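Local coordinates for receptor-like protein kinase ANXUR1 (Arabidopsis thaliana, PDB 6FIG), which probably acts as a cell-surface receptor kinase in plant reproduction, sensing extracellular signals through an ectodomain of tandem malectin-like folds, at residues Leu6-Ser11 with Glu23-Phe28; His74-Tyr79 with Asn154-Ile159; Phe189-Gly194 with Trp270-Asp275; Val225-Ser230 with Ala253-Pro258. All coordinates share one frame; numbering follows the deposited sequence.

Contact 1. Residues Leu6-Ser11 with Glu23-Phe28; sequences LSCGTS and EPDTKF. With CA (calcium ion), chain I; EDO (1,2-ethanediol), chain J.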
# COMPACT_ATOMS: atom_id res chain seq x y z
N LEU A 6 -0.88 -14.62 0.83
CA LEU A 6 -0.62 -15.85 1.57
C LEU A 6 0.36 -16.71 0.80
O LEU A 6 0.10 -17.07 -0.36
CB LEU A 6 -1.91 -16.62 1.79
CG LEU A 6 -3.10 -15.85 2.35
CD1 LEU A 6 -4.30 -16.78 2.48
CD2 LEU A 6 -2.74 -15.20 3.69
N SER A 7 1.49 -17.03 1.42
CA SER A 7 2.42 -17.97 0.81
C SER A 7 2.11 -19.31 1.43
O SER A 7 2.37 -19.54 2.61
CB SER A 7 3.88 -17.59 1.04
OG SER A 7 4.71 -18.53 0.34
N CYS A 8 1.50 -20.18 0.63
CA CYS A 8 1.00 -21.43 1.13
C CYS A 8 2.17 -22.36 1.43
O CYS A 8 3.13 -22.41 0.65
CB CYS A 8 0.06 -22.04 0.11
SG CYS A 8 -1.22 -20.85 -0.32
N GLY A 9 2.10 -23.02 2.57
CA GLY A 9 3.14 -23.95 3.01
C GLY A 9 4.26 -23.33 3.82
O GLY A 9 5.24 -24.02 4.13
N THR A 10 4.16 -22.05 4.16
CA THR A 10 5.15 -21.38 5.01
C THR A 10 4.65 -21.30 6.43
O THR A 10 3.45 -21.43 6.69
CB THR A 10 5.48 -19.95 4.51
OG1 THR A 10 4.29 -19.15 4.47
CG2 THR A 10 6.11 -19.97 3.13
N SER A 11 5.58 -21.11 7.35
CA SER A 11 5.26 -20.91 8.76
C SER A 11 5.84 -19.60 9.32
O SER A 11 5.71 -19.33 10.50
CB SER A 11 5.79 -22.10 9.55
OG SER A 11 7.18 -22.23 9.30
N GLU A 23 2.51 -13.78 4.10
CA GLU A 23 2.31 -14.46 5.38
C GLU A 23 1.85 -15.89 5.17
O GLU A 23 1.39 -16.24 4.09
CB GLU A 23 1.31 -13.69 6.25
CG GLU A 23 -0.14 -13.72 5.76
CD GLU A 23 -1.07 -12.98 6.69
OE1 GLU A 23 -1.19 -13.37 7.86
OE2 GLU A 23 -1.68 -11.99 6.26
N PRO A 24 1.97 -16.74 6.22
CA PRO A 24 1.44 -18.09 6.09
C PRO A 24 -0.06 -18.15 5.83
O PRO A 24 -0.81 -17.27 6.27
CB PRO A 24 1.74 -18.70 7.47
CG PRO A 24 2.93 -17.96 7.96
CD PRO A 24 2.67 -16.55 7.50
N ASP A 25 -0.48 -19.19 5.11
CA ASP A 25 -1.89 -19.38 4.77
C ASP A 25 -2.71 -20.05 5.86
O ASP A 25 -3.93 -20.11 5.77
CB ASP A 25 -2.03 -20.16 3.46
CG ASP A 25 -1.54 -21.60 3.56
OD1 ASP A 25 -0.64 -21.89 4.39
OD2 ASP A 25 -2.03 -22.45 2.80
N THR A 26 -2.03 -20.52 6.91
CA THR A 26 -2.58 -21.44 7.90
C THR A 26 -3.93 -21.04 8.51
O THR A 26 -4.88 -21.82 8.46
CB THR A 26 -1.52 -21.69 8.99
OG1 THR A 26 -0.38 -22.32 8.37
CG2 THR A 26 -2.04 -22.60 10.09
N LYS A 27 -4.02 -19.81 9.01
CA LYS A 27 -5.22 -19.29 9.65
C LYS A 27 -6.47 -19.30 8.77
O LYS A 27 -7.59 -19.29 9.28
CB LYS A 27 -4.99 -17.84 10.12
CG LYS A 27 -4.05 -17.69 11.30
CD LYS A 27 -4.00 -16.25 11.80
CE LYS A 27 -3.65 -15.24 10.71
NZ LYS A 27 -3.33 -13.91 11.31
N PHE A 28 -6.28 -19.29 7.44
CA PHE A 28 -7.40 -19.20 6.53
C PHE A 28 -7.87 -20.53 5.98
O PHE A 28 -8.89 -20.56 5.32
CB PHE A 28 -7.04 -18.23 5.41
CG PHE A 28 -6.66 -16.89 5.91
CD1 PHE A 28 -7.64 -16.00 6.33
CD2 PHE A 28 -5.33 -16.54 6.07
CE1 PHE A 28 -7.30 -14.77 6.85
CE2 PHE A 28 -4.98 -15.30 6.59
CZ PHE A 28 -5.96 -14.42 7.00
CA CA I . 4.30 -20.82 -0.91
C1 EDO J . 0.91 -9.56 4.58
O1 EDO J . 1.63 -10.64 3.98
C2 EDO J . -0.45 -9.53 3.90
O2 EDO J . -1.06 -10.82 3.95
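Leu-6 lies alongside Glu-23, both side chains leaving the same face of a short parallel strand pair, and its side chain crosses that of Phe-28 at about a right angle. With CG turned away from its own carbonyl carbon (chi1 -50°), Leu-6 splits its two methyls: CD2 rests on Glu-23 CG at 3.6 Å and touches Phe-28 CE2, while CD1 meets Phe-28 CD2 at 3.7 Å. The strands are pinned where Ser-7 N donates to Glu-23 O, 2.8 Å away. The Glu-23 chain runs out extended from CG, and its OE2 accepts from an ethanediol molecule, probably a leftover of crystallisation.

Past the strand, residues Ser-7 to Thr-10 make a type II beta turn with Gly-9 at the positive-phi corner. Thr-10 folds OG1 back between its own N and carbonyl carbon (chi1 58°), where it donates to Ser-7 O at 2.7 Å and comes close to Pro-24 CA. The carboxylate of Asp-25 comes up against Cys-8: OD2 lies 3.4 Å from Cys-8 CB, and OD1 takes a long, weak bond from Gly-9 N. OD2 is held by Tyr-64 OH and by a salt bridge to Arg-56 NE.

The turn belongs to a calcium site of the malectin-like fold. Ser-7 OG binds the ion at 2.6 Å and Cys-8 O at 2.5 Å, with Pro-51, Thr-54 and Asn-154 completing the set. All six protein ligands are uncharged oxygens, so the ion is probably held by their dipoles, with no carboxylate to offset its charge.

Contact 2. Residues His74-Tyr79 with Asn154-Ile159; sequences HLLRLY and NGIEVI. With CA (calcium ion), chain I.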
# COMPACT_ATOMS: atom_id res chain seq x y z
N HIS A 74 -13.07 -7.81 -6.00
CA HIS A 74 -11.74 -8.29 -5.58
C HIS A 74 -10.92 -8.82 -6.70
O HIS A 74 -11.44 -9.48 -7.61
CB HIS A 74 -11.87 -9.37 -4.51
CG HIS A 74 -12.47 -8.85 -3.26
ND1 HIS A 74 -13.83 -8.70 -3.11
CD2 HIS A 74 -11.89 -8.36 -2.14
CE1 HIS A 74 -14.06 -8.14 -1.94
NE2 HIS A 74 -12.91 -7.92 -1.33
N LEU A 75 -9.62 -8.56 -6.63
CA LEU A 75 -8.65 -9.33 -7.37
C LEU A 75 -8.30 -10.58 -6.58
O LEU A 75 -8.09 -10.51 -5.35
CB LEU A 75 -7.36 -8.57 -7.62
CG LEU A 75 -7.33 -7.52 -8.67
CD1 LEU A 75 -5.97 -6.83 -8.73
CD2 LEU A 75 -7.71 -8.04 -10.06
N LEU A 76 -8.27 -11.71 -7.26
CA LEU A 76 -7.81 -12.97 -6.69
C LEU A 76 -6.69 -13.45 -7.55
O LEU A 76 -6.87 -13.59 -8.78
CB LEU A 76 -8.93 -14.00 -6.66
CG LEU A 76 -8.54 -15.44 -6.34
CD1 LEU A 76 -8.05 -15.57 -4.90
CD2 LEU A 76 -9.71 -16.39 -6.55
N ARG A 77 -5.53 -13.72 -6.96
CA ARG A 77 -4.44 -14.33 -7.67
C ARG A 77 -4.07 -15.67 -7.08
O ARG A 77 -4.02 -15.81 -5.86
CB ARG A 77 -3.18 -13.46 -7.62
CG ARG A 77 -3.35 -12.15 -8.34
CD ARG A 77 -2.12 -11.30 -8.23
NE ARG A 77 -2.38 -10.00 -8.85
CZ ARG A 77 -1.98 -8.83 -8.38
NH1 ARG A 77 -1.28 -8.71 -7.26
NH2 ARG A 77 -2.32 -7.72 -9.03
N LEU A 78 -3.78 -16.61 -7.96
CA LEU A 78 -3.36 -17.95 -7.60
C LEU A 78 -1.99 -18.19 -8.23
O LEU A 78 -1.83 -18.04 -9.45
CB LEU A 78 -4.36 -18.98 -8.11
CG LEU A 78 -5.80 -18.77 -7.65
CD1 LEU A 78 -6.70 -19.80 -8.26
CD2 LEU A 78 -5.93 -18.81 -6.13
N TYR A 79 -1.01 -18.53 -7.40
CA TYR A 79 0.38 -18.73 -7.82
C TYR A 79 0.70 -20.22 -7.82
O TYR A 79 0.47 -20.90 -6.81
CB TYR A 79 1.36 -18.03 -6.86
CG TYR A 79 1.30 -16.51 -6.87
CD1 TYR A 79 0.19 -15.82 -6.38
CD2 TYR A 79 2.37 -15.77 -7.36
CE1 TYR A 79 0.14 -14.43 -6.40
CE2 TYR A 79 2.35 -14.37 -7.37
CZ TYR A 79 1.24 -13.71 -6.88
OH TYR A 79 1.25 -12.33 -6.91
N ASN A 154 0.76 -22.52 -4.36
CA ASN A 154 1.95 -21.89 -3.77
C ASN A 154 1.67 -20.55 -3.11
O ASN A 154 2.29 -20.20 -2.10
CB ASN A 154 3.04 -21.73 -4.82
CG ASN A 154 3.45 -23.06 -5.41
OD1 ASN A 154 2.86 -23.50 -6.38
ND2 ASN A 154 4.45 -23.70 -4.81
N GLY A 155 0.71 -19.82 -3.66
CA GLY A 155 0.37 -18.51 -3.15
C GLY A 155 -1.04 -18.10 -3.50
O GLY A 155 -1.56 -18.47 -4.56
N ILE A 156 -1.64 -17.33 -2.61
CA ILE A 156 -2.98 -16.77 -2.83
C ILE A 156 -2.95 -15.29 -2.46
O ILE A 156 -2.52 -14.96 -1.37
CB ILE A 156 -4.06 -17.50 -2.01
CG1 ILE A 156 -4.13 -18.97 -2.39
CG2 ILE A 156 -5.43 -16.85 -2.21
CD1 ILE A 156 -5.04 -19.81 -1.51
N GLU A 157 -3.42 -14.40 -3.35
CA GLU A 157 -3.70 -13.01 -2.97
C GLU A 157 -5.16 -12.68 -3.18
O GLU A 157 -5.77 -13.11 -4.16
CB GLU A 157 -2.89 -11.98 -3.75
CG GLU A 157 -1.40 -12.06 -3.61
CD GLU A 157 -0.78 -10.83 -4.25
OE1 GLU A 157 -0.45 -10.90 -5.44
OE2 GLU A 157 -0.68 -9.79 -3.55
N VAL A 158 -5.72 -11.96 -2.22
CA VAL A 158 -7.04 -11.36 -2.31
C VAL A 158 -6.90 -9.89 -2.02
O VAL A 158 -6.43 -9.52 -0.96
CB VAL A 158 -8.03 -12.02 -1.35
CG1 VAL A 158 -9.40 -11.35 -1.47
CG2 VAL A 158 -8.13 -13.50 -1.66
N ILE A 159 -7.31 -9.05 -2.98
CA ILE A 159 -7.06 -7.61 -2.96
C ILE A 159 -8.36 -6.92 -3.32
O ILE A 159 -8.86 -7.10 -4.44
CB ILE A 159 -5.99 -7.24 -4.00
CG1 ILE A 159 -4.66 -7.98 -3.74
CG2 ILE A 159 -5.75 -5.74 -4.03
CD1 ILE A 159 -3.80 -8.13 -4.96
CA CA I . 4.30 -20.82 -0.91
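Leu-75 to Tyr-79 pair with Gly-155 to Ile-159 as neighbouring antiparallel strands of a malectin-like beta sandwich, and a classic beta bulge closes one end. There two residues, Asn-154 and Gly-155, lie opposite the single Tyr-79: Asn-154 N donates to Tyr-79 O at 3.0 Å, and Gly-155 N adds a weak bond to the same oxygen. The carbonyl O of Asn-154 lies 2.4 Å from calcium. Along the strands, Leu-75 with Ile-159 and Arg-77 with Glu-157 each exchange two backbone bonds, and Tyr-79 N donates to Gly-155 O at 2.9 Å.

On the face of Arg-77 and Tyr-79, polar contacts centre on Glu-157 OE1. Arg-77 NH1 reaches it at 3.0 Å in a nearly straight salt bridge (169°), with the oxygen in the guanidinium plane, while Tyr-79 OH donates at 2.7 Å from the opposite face of the carboxylate. Lys-20 forms a salt bridge with OE2. Arg-77 NE is salt-bridged to Glu-125, NH2 bonds Leu-207 O and NH1 also meets Thr-208, so the buried charges are probably balanced. On the opposite face Leu-76 CD1 touches both Ile-156 CG2 and Val-158 CG2. Ile-159 CD1 lies over one face of the Arg-77 guanidinium, 3.5 Å from NH1.

Contact 3. Residues Phe189-Gly194 with Trp270-Asp275; sequences FRLNVG and WMFQID. With CA (calcium ion), chain H.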
# COMPACT_ATOMS: atom_id res chain seq x y z
N PHE A 189 -3.94 -10.95 -20.34
CA PHE A 189 -2.70 -10.24 -20.70
C PHE A 189 -2.82 -8.81 -20.23
O PHE A 189 -3.92 -8.23 -20.20
CB PHE A 189 -2.48 -10.23 -22.23
CG PHE A 189 -2.34 -11.60 -22.80
CD1 PHE A 189 -1.13 -12.26 -22.75
CD2 PHE A 189 -3.46 -12.26 -23.31
CE1 PHE A 189 -1.02 -13.54 -23.21
CE2 PHE A 189 -3.36 -13.54 -23.78
CZ PHE A 189 -2.14 -14.19 -23.74
N ARG A 190 -1.68 -8.27 -19.84
CA ARG A 190 -1.60 -6.90 -19.35
C ARG A 190 -0.27 -6.34 -19.77
O ARG A 190 0.78 -6.81 -19.29
CB ARG A 190 -1.71 -6.84 -17.83
CG ARG A 190 -1.60 -5.44 -17.28
CD ARG A 190 -1.96 -5.35 -15.82
NE ARG A 190 -3.38 -5.56 -15.55
CZ ARG A 190 -3.92 -6.58 -14.88
NH1 ARG A 190 -3.18 -7.61 -14.48
NH2 ARG A 190 -5.21 -6.57 -14.63
N LEU A 191 -0.29 -5.37 -20.69
CA LEU A 191 0.91 -4.91 -21.36
C LEU A 191 1.14 -3.42 -21.26
O LEU A 191 0.21 -2.62 -21.41
CB LEU A 191 0.87 -5.26 -22.86
CG LEU A 191 0.57 -6.71 -23.23
CD1 LEU A 191 0.54 -6.85 -24.73
CD2 LEU A 191 1.57 -7.68 -22.61
N ASN A 192 2.39 -3.06 -21.00
CA ASN A 192 2.87 -1.71 -21.22
C ASN A 192 3.38 -1.66 -22.65
O ASN A 192 4.49 -2.12 -22.94
CB ASN A 192 4.00 -1.36 -20.25
CG ASN A 192 4.47 0.06 -20.38
OD1 ASN A 192 3.82 0.86 -21.07
ND2 ASN A 192 5.59 0.40 -19.74
N VAL A 193 2.57 -1.09 -23.53
CA VAL A 193 2.89 -1.04 -24.96
C VAL A 193 4.00 -0.00 -25.20
O VAL A 193 3.88 1.17 -24.82
CB VAL A 193 1.63 -0.81 -25.82
CG1 VAL A 193 2.00 -0.68 -27.29
CG2 VAL A 193 0.67 -1.98 -25.65
N GLY A 194 5.09 -0.47 -25.79
CA GLY A 194 6.23 0.37 -26.10
C GLY A 194 7.14 0.69 -24.94
O GLY A 194 8.08 1.46 -25.10
N TRP A 270 -0.69 -7.32 -33.12
CA TRP A 270 -0.44 -8.13 -31.92
C TRP A 270 -1.30 -9.39 -31.99
O TRP A 270 -2.43 -9.34 -32.48
CB TRP A 270 -0.80 -7.38 -30.64
CG TRP A 270 -0.01 -6.15 -30.32
CD1 TRP A 270 1.05 -6.06 -29.46
CD2 TRP A 270 -0.23 -4.82 -30.82
NE1 TRP A 270 1.50 -4.75 -29.39
CE2 TRP A 270 0.74 -3.97 -30.21
CE3 TRP A 270 -1.14 -4.25 -31.72
CZ2 TRP A 270 0.80 -2.61 -30.46
CZ3 TRP A 270 -1.09 -2.90 -31.95
CH2 TRP A 270 -0.12 -2.09 -31.33
N MET A 271 -0.78 -10.52 -31.51
CA MET A 271 -1.55 -11.76 -31.47
C MET A 271 -1.42 -12.42 -30.09
O MET A 271 -0.33 -12.45 -29.52
CB MET A 271 -1.09 -12.72 -32.55
CG MET A 271 -2.05 -13.88 -32.80
SD MET A 271 -1.55 -14.99 -34.14
CE MET A 271 -1.17 -13.79 -35.42
N PHE A 272 -2.54 -12.97 -29.63
CA PHE A 272 -2.66 -13.56 -28.29
C PHE A 272 -3.35 -14.91 -28.36
O PHE A 272 -4.36 -15.05 -29.06
CB PHE A 272 -3.49 -12.63 -27.42
CG PHE A 272 -2.89 -11.28 -27.29
CD1 PHE A 272 -1.86 -11.05 -26.39
CD2 PHE A 272 -3.29 -10.25 -28.15
CE1 PHE A 272 -1.28 -9.81 -26.29
CE2 PHE A 272 -2.70 -9.00 -28.06
CZ PHE A 272 -1.69 -8.78 -27.13
N GLN A 273 -2.79 -15.89 -27.64
CA GLN A 273 -3.40 -17.19 -27.47
C GLN A 273 -4.39 -17.13 -26.31
O GLN A 273 -4.02 -16.75 -25.20
CB GLN A 273 -2.32 -18.24 -27.20
CG GLN A 273 -1.31 -18.38 -28.34
CD GLN A 273 -1.94 -18.86 -29.64
OE1 GLN A 273 -2.85 -19.70 -29.64
NE2 GLN A 273 -1.44 -18.35 -30.76
N ILE A 274 -5.64 -17.47 -26.58
CA ILE A 274 -6.70 -17.45 -25.56
C ILE A 274 -7.54 -18.74 -25.62
O ILE A 274 -7.17 -19.69 -26.31
CB ILE A 274 -7.55 -16.16 -25.69
CG1 ILE A 274 -8.02 -15.90 -27.13
CG2 ILE A 274 -6.76 -14.93 -25.19
CD1 ILE A 274 -8.95 -16.92 -27.73
N ASP A 275 -8.64 -18.79 -24.86
CA ASP A 275 -9.53 -19.95 -24.83
C ASP A 275 -10.79 -19.66 -25.65
O ASP A 275 -11.40 -18.62 -25.51
CB ASP A 275 -9.94 -20.25 -23.39
CG ASP A 275 -8.75 -20.57 -22.48
OD1 ASP A 275 -7.76 -21.18 -22.97
OD2 ASP A 275 -8.83 -20.24 -21.27
CA CA H . 3.21 2.37 -22.72
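The strands 189-192 and 270-273 run roughly antiparallel, at 153° to each other, with axes 10.4 Å apart, too far for backbone pairing, so side chains do most of the bridging. Phe-189 and Phe-272 meet first, the two side chains passing each other antiparallel. Their planes are inclined by 48° and their centroids stand 4.9 Å apart, an oblique arrangement. Phe-272 CD1 sits over the centre of the Phe-189 ring, 3.7 Å from CG. That ring is also met at its rim, where Gln-273 O lies in its plane 3.5 Å from CZ and Ile-274 CG2 approaches CE2.

This is the interior of a malectin-like beta sandwich: strand 185-192 belongs to one layer, strand 268-273 to the facing one, and the aromatic and aliphatic groups between them form the core. Leu-367 and Ile-369 of strand 363-372 also pack against Phe-272.

Further along, Leu-191 comes head-on to Phe-272, its CD1 lying in the ring plane against the CE1-CZ edge, 3.8 Å from CZ. Val-193 CG1 meets Trp-270 CZ2 at 3.9 Å, while the indole NE1 is bonded to Asp-214. At the same place Asn-192 and Val-193 turn polar atoms to calcium: Asn-192, with CG anti to the backbone N (chi1 -176°), binds through OD1 at 2.3 Å, and Val-193 uses its carbonyl oxygen.

Contact 4. Residues Val225-Ser230 with Ala253-Pro258; sequences VTLQAS and ARSQGP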
# COMPACT_ATOMS: atom_id res chain seq x y z
N VAL A 225 7.89 1.75 -34.06
CA VAL A 225 8.81 2.67 -33.42
C VAL A 225 8.26 2.91 -32.02
O VAL A 225 7.10 3.32 -31.87
CB VAL A 225 8.89 3.99 -34.22
CG1 VAL A 225 9.54 5.11 -33.41
CG2 VAL A 225 9.65 3.76 -35.52
N THR A 226 9.08 2.66 -31.00
CA THR A 226 8.67 2.96 -29.64
C THR A 226 8.98 4.42 -29.32
O THR A 226 9.98 4.98 -29.79
CB THR A 226 9.29 1.98 -28.63
OG1 THR A 226 10.70 1.93 -28.81
CG2 THR A 226 8.75 0.58 -28.85
N LEU A 227 8.08 5.03 -28.56
CA LEU A 227 8.13 6.44 -28.21
C LEU A 227 8.14 6.58 -26.70
O LEU A 227 7.51 5.78 -25.99
CB LEU A 227 6.89 7.17 -28.75
CG LEU A 227 6.57 7.03 -30.25
CD1 LEU A 227 5.17 7.56 -30.54
CD2 LEU A 227 7.62 7.73 -31.09
N GLN A 228 8.81 7.61 -26.21
CA GLN A 228 8.79 7.94 -24.79
C GLN A 228 8.55 9.42 -24.60
O GLN A 228 9.12 10.26 -25.33
CB GLN A 228 10.11 7.54 -24.15
CG GLN A 228 10.06 7.54 -22.64
CD GLN A 228 11.25 6.81 -22.06
OE1 GLN A 228 12.39 7.09 -22.41
NE2 GLN A 228 10.97 5.86 -21.18
N ALA A 229 7.72 9.76 -23.62
CA ALA A 229 7.42 11.14 -23.32
C ALA A 229 8.67 11.80 -22.78
O ALA A 229 9.56 11.13 -22.25
CB ALA A 229 6.30 11.25 -22.31
N SER A 230 8.72 13.12 -22.93
CA SER A 230 9.88 13.89 -22.50
C SER A 230 10.02 13.80 -20.99
O SER A 230 9.08 13.43 -20.27
CB SER A 230 9.73 15.36 -22.92
OG SER A 230 8.62 15.94 -22.25
N ALA A 253 4.73 4.54 -25.72
CA ALA A 253 3.82 4.00 -26.72
C ALA A 253 4.59 3.27 -27.81
O ALA A 253 5.80 3.48 -28.00
CB ALA A 253 2.97 5.12 -27.33
N ARG A 254 3.88 2.42 -28.53
CA ARG A 254 4.38 1.87 -29.78
C ARG A 254 3.59 2.56 -30.87
O ARG A 254 2.37 2.71 -30.77
CB ARG A 254 4.21 0.36 -29.86
CG ARG A 254 4.92 -0.29 -31.04
CD ARG A 254 4.82 -1.80 -31.00
NE ARG A 254 5.45 -2.35 -29.79
CZ ARG A 254 6.77 -2.49 -29.62
NH1 ARG A 254 7.64 -2.18 -30.58
NH2 ARG A 254 7.23 -2.98 -28.47
N SER A 255 4.30 2.98 -31.91
CA SER A 255 3.67 3.60 -33.08
C SER A 255 4.20 2.92 -34.32
O SER A 255 5.10 2.09 -34.26
CB SER A 255 3.97 5.09 -33.10
OG SER A 255 5.34 5.33 -33.35
N GLN A 256 3.64 3.27 -35.48
CA GLN A 256 4.15 2.71 -36.73
C GLN A 256 5.41 3.39 -37.15
O GLN A 256 6.32 2.73 -37.62
CB GLN A 256 3.10 2.74 -37.82
CG GLN A 256 2.08 1.64 -37.62
CD GLN A 256 1.07 1.61 -38.74
OE1 GLN A 256 0.09 2.35 -38.69
NE2 GLN A 256 1.32 0.79 -39.76
N GLY A 257 5.48 4.71 -36.97
CA GLY A 257 6.74 5.45 -37.15
C GLY A 257 6.61 6.66 -38.07
O GLY A 257 5.49 7.03 -38.44
N PRO A 258 7.74 7.27 -38.44
CA PRO A 258 7.74 8.53 -39.20
C PRO A 258 7.50 8.44 -40.71
O PRO A 258 7.28 9.48 -41.33
CB PRO A 258 9.16 9.08 -38.95
CG PRO A 258 9.99 7.84 -38.83
CD PRO A 258 9.12 6.85 -38.10
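Val-225 and Ser-255 exchange backbone hydrogen bonds at one end of this short antiparallel pair, and Leu-227 and Ala-253 do so at the other. Val-225 N gives to Ser-255 O at 2.8 Å, and Ser-255 N returns the bond to Val-225 O. Leu-227 N meets Ala-253 O at 2.8 Å, answered by a slightly longer bond from Ala-253 N to Leu-227 O. Between these two pairs Thr-226 and Arg-254 form the non-hydrogen-bonded pair, where Thr-226 CA leans a C-H toward Ala-253 O.

The strands are inclined at 142°. Within the malectin-like fold, strand 225-228 borders strand 252-255, which is bonded on its other side to strand 363-372, and Thr-252, just before Ala-253, is a calcium ligand.

Side-chain contacts are made on both faces. On one, Thr-226 and Arg-254 point the same way, and Thr-226 CG2 lies over a face of the guanidinium, 3.4 Å from NH1. The arginine chain bends about its CG-CD bond (chi3 -61°), which curls its head back to this methyl. On the other face Leu-227 CD1 touches Ser-255 OG at 3.6 Å. Val-225 CG2 packs on Gly-257 CA at 3.7 Å and on Pro-258 CD, crossing the proline at about a right angle.

Outside partners take several polar groups. Arg-254 NE forms a salt bridge with Asp-214, its NH1 bonds to Leu-223 O, and Asp-361 accepts from Gly-257 N.

How the contacts relate
Contacts 1 and 2 share one calcium ion and one sheet: Leu-6 N lies 2.8 Å from Ile-156 O, and Cys-8 N the same distance from Asn-154 O, so strand 151-161 joins both. Contact 3 binds the second calcium through Asn-192 and Val-193, and contact 4 lies beside it, the Ala-253 side chain about 5 Å from the ion; here the touch is by packing, with Val-193 CG1 3.5 Å from Arg-254 CB, and both segments of contact 4 fall between those of contact 3 in sequence. Between the two groups, contacts 2 and 3 come within about 5 Å at their nearest atoms without touching, while the centres of contacts 1 and 4 are about 44 Å apart.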